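Local coordinates for tyrosine--tRNA ligase, mitochondrial (Emericella nidulans, PDB 5IHX), which probably attaches L-tyrosine to mitochondrial tRNA(Tyr) at the expense of ATP, as an aminoacyl-tRNA synthetase of the first class, at residues A[221-224]-A[225-228]; A[240-243]-A[244-247]. All blocks are in the same frame, centred on the assembly; numbering follows the deposited sequence.

Interaction 1: residues A[221-224]-A[225-228]; sequences QAWD and WWML. With TYR (tyrosine), chain C.
Trp223 and Trp226, three residues apart on helix 212-229, meet edge to face: CD1 at the edge of Trp226 sits 4.2 Å from Trp223 CH2, over one face of the Trp223 six-membered ring and offset toward its rim, with the planes at 60°. In both residues CG is anti to the backbone N (chi1 -166° and 165°), which sends the two indoles out side by side in the same direction. Met227 adds a Met-aromatic contact, its SD oblique to the Trp223 pyrrole ring and 3.9 Å from NE1. Both indoles also touch Ile256 on helix 243-259.

Backbone bonds hold the turn, among them Met227 N to Trp223 O at 2.9 Å and Trp226 N to Ala222 O at 3.0 Å.

The polar side chains serve the bound tyrosine. Gln221, extended beyond CG, accepts at OE1 from the ligand's amino N (2.9 Å), while Asp224 OD1 accepts from the ligand's OH (2.9 Å). Asp224 OD2 takes the indole N-H groups of Trp172 and Trp173, and Asn169 ND2 donates a second bond to OD1. With both carboxylate oxygens gripped, Asp224 is held ready as an acceptor for the hydroxyl, consistent with recognition of tyrosine at its phenol end.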
loop_
_atom_site.group_PDB
_atom_site.type_symbol
_atom_site.label_atom_id
_atom_site.label_comp_id
_atom_site.label_asym_id
_atom_site.label_seq_id
_atom_site.Cartn_x
_atom_site.Cartn_y
_atom_site.Cartn_z
ATOM N N GLN A 221 9.287 -1.564 6.053
ATOM C CA GLN A 221 10.359 -1.766 7.023
ATOM C C GLN A 221 10.135 -0.882 8.246
ATOM O O GLN A 221 10.377 -1.298 9.380
ATOM C CB GLN A 221 11.725 -1.483 6.399
ATOM C CG GLN A 221 12.890 -1.802 7.337
ATOM C CD GLN A 221 14.176 -2.165 6.608
ATOM O OE1 GLN A 221 14.160 -2.544 5.436
ATOM N NE2 GLN A 221 15.298 -2.054 7.308
ATOM N N ALA A 222 9.681 0.343 8.007
ATOM C CA ALA A 222 9.398 1.273 9.093
ATOM C C ALA A 222 8.273 0.736 9.962
ATOM O O ALA A 222 8.333 0.806 11.190
ATOM C CB ALA A 222 9.031 2.638 8.543
ATOM N N TRP A 223 7.242 0.198 9.319
ATOM C CA TRP A 223 6.104 -0.355 10.038
ATOM C C TRP A 223 6.533 -1.578 10.853
ATOM O O TRP A 223 6.088 -1.755 11.988
ATOM C CB TRP A 223 4.974 -0.712 9.066
ATOM C CG TRP A 223 3.664 -0.974 9.746
ATOM C CD1 TRP A 223 3.129 -2.188 10.065
ATOM C CD2 TRP A 223 2.726 0.009 10.199
ATOM N NE1 TRP A 223 1.913 -2.022 10.684
ATOM C CE2 TRP A 223 1.644 -0.683 10.781
ATOM C CE3 TRP A 223 2.694 1.406 10.169
ATOM C CZ2 TRP A 223 0.542 -0.023 11.326
ATOM C CZ3 TRP A 223 1.602 2.059 10.712
ATOM C CH2 TRP A 223 0.541 1.344 11.282
ATOM N N ASP A 224 7.388 -2.419 10.271
ATOM C CA ASP A 224 7.967 -3.552 10.998
ATOM C C ASP A 224 8.564 -3.087 12.318
ATOM O O ASP A 224 8.278 -3.645 13.375
ATOM C CB ASP A 224 9.056 -4.248 10.179
ATOM C CG ASP A 224 8.500 -5.118 9.072
ATOM O OD1 ASP A 224 9.301 -5.552 8.218
ATOM O OD2 ASP A 224 7.276 -5.366 9.049
ATOM N N TRP A 225 9.401 -2.055 12.240
ATOM C CA TRP A 225 10.060 -1.505 13.418
ATOM C C TRP A 225 9.022 -1.027 14.424
ATOM O O TRP A 225 9.115 -1.327 15.616
ATOM C CB TRP A 225 10.985 -0.355 13.024
ATOM C CG TRP A 225 11.974 0.029 14.087
ATOM C CD1 TRP A 225 12.002 -0.406 15.381
ATOM C CD2 TRP A 225 13.083 0.924 13.942
ATOM N NE1 TRP A 225 13.055 0.165 16.050
ATOM C CE2 TRP A 225 13.736 0.986 15.190
ATOM C CE3 TRP A 225 13.586 1.682 12.879
ATOM C CZ2 TRP A 225 14.868 1.770 15.402
ATOM C CZ3 TRP A 225 14.709 2.459 13.092
ATOM C CH2 TRP A 225 15.337 2.499 14.345
ATOM N N TRP A 226 8.033 -0.283 13.937
ATOM C CA TRP A 226 6.962 0.219 14.788
ATOM C C TRP A 226 6.289 -0.919 15.552
ATOM O O TRP A 226 6.035 -0.804 16.750
ATOM C CB TRP A 226 5.928 0.981 13.954
ATOM C CG TRP A 226 4.639 1.221 14.676
ATOM C CD1 TRP A 226 3.400 0.792 14.301
ATOM C CD2 TRP A 226 4.460 1.939 15.903
ATOM N NE1 TRP A 226 2.460 1.201 15.214
ATOM C CE2 TRP A 226 3.085 1.906 16.209
ATOM C CE3 TRP A 226 5.328 2.606 16.772
ATOM C CZ2 TRP A 226 2.558 2.515 17.345
ATOM C CZ3 TRP A 226 4.802 3.209 17.902
ATOM C CH2 TRP A 226 3.431 3.159 18.177
ATOM N N MET A 227 6.018 -2.022 14.859
ATOM C CA MET A 227 5.389 -3.180 15.484
ATOM C C MET A 227 6.251 -3.748 16.613
ATOM O O MET A 227 5.729 -4.208 17.628
ATOM C CB MET A 227 5.118 -4.265 14.439
ATOM C CG MET A 227 4.032 -3.912 13.428
ATOM S SD MET A 227 2.401 -3.665 14.160
ATOM C CE MET A 227 2.079 -5.280 14.859
ATOM N N LEU A 228 7.569 -3.720 16.434
ATOM C CA LEU A 228 8.489 -4.208 17.460
ATOM C C LEU A 228 8.752 -3.136 18.513
ATOM O O LEU A 228 8.932 -3.435 19.694
ATOM C CB LEU A 228 9.807 -4.655 16.829
ATOM C CG LEU A 228 9.708 -5.793 15.808
ATOM C CD1 LEU A 228 11.084 -6.119 15.242
ATOM C CD2 LEU A 228 9.061 -7.035 16.410
HETATM N N TYR C . 15.454 -4.842 4.217
HETATM C CA TYR C . 16.491 -5.696 4.863
HETATM C C TYR C . 17.393 -6.342 3.817
HETATM O O TYR C . 18.555 -6.656 4.082
HETATM C CB TYR C . 15.835 -6.775 5.726
HETATM C CG TYR C . 14.789 -6.234 6.669
HETATM C CD1 TYR C . 15.141 -5.390 7.716
HETATM C CD2 TYR C . 13.448 -6.564 6.515
HETATM C CE1 TYR C . 14.190 -4.893 8.581
HETATM C CE2 TYR C . 12.490 -6.071 7.374
HETATM C CZ TYR C . 12.867 -5.237 8.407
HETATM O OH TYR C . 11.917 -4.741 9.266
HETATM O OXT TYR C . 16.975 -6.568 2.681
#

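Interaction 2: residues A[240-243]-A[244-247]; sequences SDQY and GNIL. With TYR (tyrosine), chain C.
The start of helix 243-259, just after strand 235-238, forms part of the tyrosine pocket, and here Gln242 and Asn245 join through their side-chain amides. Asn245 ND2 donates to Gln242 OE1 over 3.1 Å, almost straight at 173°. The acceptor lies in the amide plane of Asn245, whereas the donor stands above the carbonyl plane of Gln242; the two amides are turned 53° against each other. A bend in the Gln242 chain (chi2 -64°) curls its amide back to this place. OE1 also accepts a weak bond from the amino N of the bound tyrosine at 3.4 Å and another weak one from Gln221 NE2. On the other branch, NE2 donates to Asp113 OD1, itself a partner of the ligand, so both ends of the amide are fixed and its rotation is set.

Gln242 occupies the N-cap position of the helix. Two waters extend the capping: each donates to Asp241 O, and one water oxygen accepts from Asn245 N (2.9 Å), the other from Gly244 N (3.2 Å), thus serving N-H groups of the first turn. Helical i to i+4 bonds run from Ile246 N to Gln242 O at 2.9 Å and from Leu247 N to Tyr243 O at 2.8 Å.

Ile246 CG1 rests on the carbonyl oxygen of Gln242. The apolar contacts keep the same spacing: Ile246 CD1 comes 4.1 Å from Gln242 CB, and one residue on, the CD2 branch of Leu247 meets Tyr243 CE1 obliquely. Tyr243, Ile246 and Leu247 all touch Val51 of strand 50-51.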
loop_
_atom_site.group_PDB
_atom_site.type_symbol
_atom_site.label_atom_id
_atom_site.label_comp_id
_atom_site.label_asym_id
_atom_site.label_seq_id
_atom_site.Cartn_x
_atom_site.Cartn_y
_atom_site.Cartn_z
ATOM N N SER A 240 25.572 -2.527 6.191
ATOM C CA SER A 240 26.009 -1.190 5.791
ATOM C C SER A 240 25.051 -0.504 4.816
ATOM O O SER A 240 24.821 0.702 4.910
ATOM C CB SER A 240 27.400 -1.267 5.163
ATOM O OG SER A 240 27.432 -2.243 4.138
ATOM N N ASP A 241 24.489 -1.268 3.885
ATOM C CA ASP A 241 23.626 -0.696 2.853
ATOM C C ASP A 241 22.222 -0.371 3.363
ATOM O O ASP A 241 21.376 0.096 2.600
ATOM C CB ASP A 241 23.522 -1.651 1.662
ATOM C CG ASP A 241 22.759 -2.920 1.998
ATOM O OD1 ASP A 241 22.829 -3.369 3.161
ATOM O OD2 ASP A 241 22.083 -3.463 1.099
ATOM N N GLN A 242 21.978 -0.608 4.649
ATOM C CA GLN A 242 20.655 -0.388 5.231
ATOM C C GLN A 242 20.543 0.960 5.933
ATOM O O GLN A 242 19.535 1.240 6.581
ATOM C CB GLN A 242 20.317 -1.514 6.213
ATOM C CG GLN A 242 20.062 -2.850 5.541
ATOM C CD GLN A 242 18.844 -2.809 4.639
ATOM O OE1 GLN A 242 17.748 -2.456 5.077
ATOM N NE2 GLN A 242 19.033 -3.145 3.370
ATOM N N TYR A 243 21.574 1.790 5.807
ATOM C CA TYR A 243 21.572 3.104 6.442
ATOM C C TYR A 243 20.324 3.895 6.063
ATOM O O TYR A 243 19.631 4.425 6.931
ATOM C CB TYR A 243 22.824 3.898 6.063
ATOM C CG TYR A 243 22.964 5.183 6.845
ATOM C CD1 TYR A 243 22.355 6.353 6.409
ATOM C CD2 TYR A 243 23.692 5.225 8.024
ATOM C CE1 TYR A 243 22.474 7.528 7.124
ATOM C CE2 TYR A 243 23.816 6.395 8.746
ATOM C CZ TYR A 243 23.205 7.544 8.291
ATOM O OH TYR A 243 23.325 8.713 9.007
ATOM N N GLY A 244 20.045 3.965 4.763
ATOM C CA GLY A 244 18.892 4.688 4.258
ATOM C C GLY A 244 17.573 4.223 4.847
ATOM O O GLY A 244 16.782 5.040 5.320
ATOM N N ASN A 245 17.327 2.915 4.815
ATOM C CA ASN A 245 16.087 2.361 5.359
ATOM C C ASN A 245 15.954 2.600 6.858
ATOM O O ASN A 245 14.865 2.897 7.348
ATOM C CB ASN A 245 15.988 0.861 5.070
ATOM C CG ASN A 245 15.798 0.560 3.592
ATOM O OD1 ASN A 245 15.266 1.380 2.843
ATOM N ND2 ASN A 245 16.218 -0.628 3.172
ATOM N N ILE A 246 17.057 2.466 7.586
ATOM C CA ILE A 246 17.026 2.660 9.030
ATOM C C ILE A 246 16.806 4.139 9.349
ATOM O O ILE A 246 16.070 4.470 10.277
ATOM C CB ILE A 246 18.321 2.149 9.698
ATOM C CG1 ILE A 246 18.431 0.634 9.513
ATOM C CG2 ILE A 246 18.337 2.495 11.188
ATOM C CD1 ILE A 246 19.733 0.030 10.008
ATOM N N LEU A 247 17.435 5.022 8.577
ATOM C CA LEU A 247 17.245 6.462 8.747
ATOM C C LEU A 247 15.778 6.823 8.540
ATOM O O LEU A 247 15.179 7.528 9.355
ATOM C CB LEU A 247 18.131 7.248 7.776
ATOM C CG LEU A 247 17.966 8.773 7.784
ATOM C CD1 LEU A 247 18.344 9.382 9.128
ATOM C CD2 LEU A 247 18.797 9.392 6.672
HETATM N N TYR C . 15.454 -4.842 4.217
HETATM C CA TYR C . 16.491 -5.696 4.863
HETATM C C TYR C . 17.393 -6.342 3.817
HETATM O O TYR C . 18.555 -6.656 4.082
HETATM C CB TYR C . 15.835 -6.775 5.726
HETATM C CG TYR C . 14.789 -6.234 6.669
HETATM C CD1 TYR C . 15.141 -5.390 7.716
HETATM C CD2 TYR C . 13.448 -6.564 6.515
HETATM C CE1 TYR C . 14.190 -4.893 8.581
HETATM C CE2 TYR C . 12.490 -6.071 7.374
HETATM C CZ TYR C . 12.867 -5.237 8.407
HETATM O OH TYR C . 11.917 -4.741 9.266
HETATM O OXT TYR C . 16.975 -6.568 2.681
HETATM O O HOH W 1 18.828 1.322 2.975
HETATM O O HOH W 2 21.925 3.160 2.362
#

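Interaction 1 comes first along the chain, on helix 212-229; strand 235-238 follows, and interaction 2 then opens helix 243-259. This helix-strand-helix run belongs to the Rossmann-type catalytic domain of the synthetase, where 235-238 lies parallel between strands 277-280 and 68-72. The contact centres are about 14 Å apart, yet the two helices touch directly, with Trp225 CZ3 3.7 Å from Ile246 O. Both interactions also reach the same ligand: residues 221-228 meet its phenol and its amino group, residues 240-247 its amino and carboxylate end, through Gln242. Tyrosine is thus held by helix 212-229 and by the N-cap residue before helix 243-259, with Tyr69, Asp113 and Tyr217 adding further hydrogen bonds.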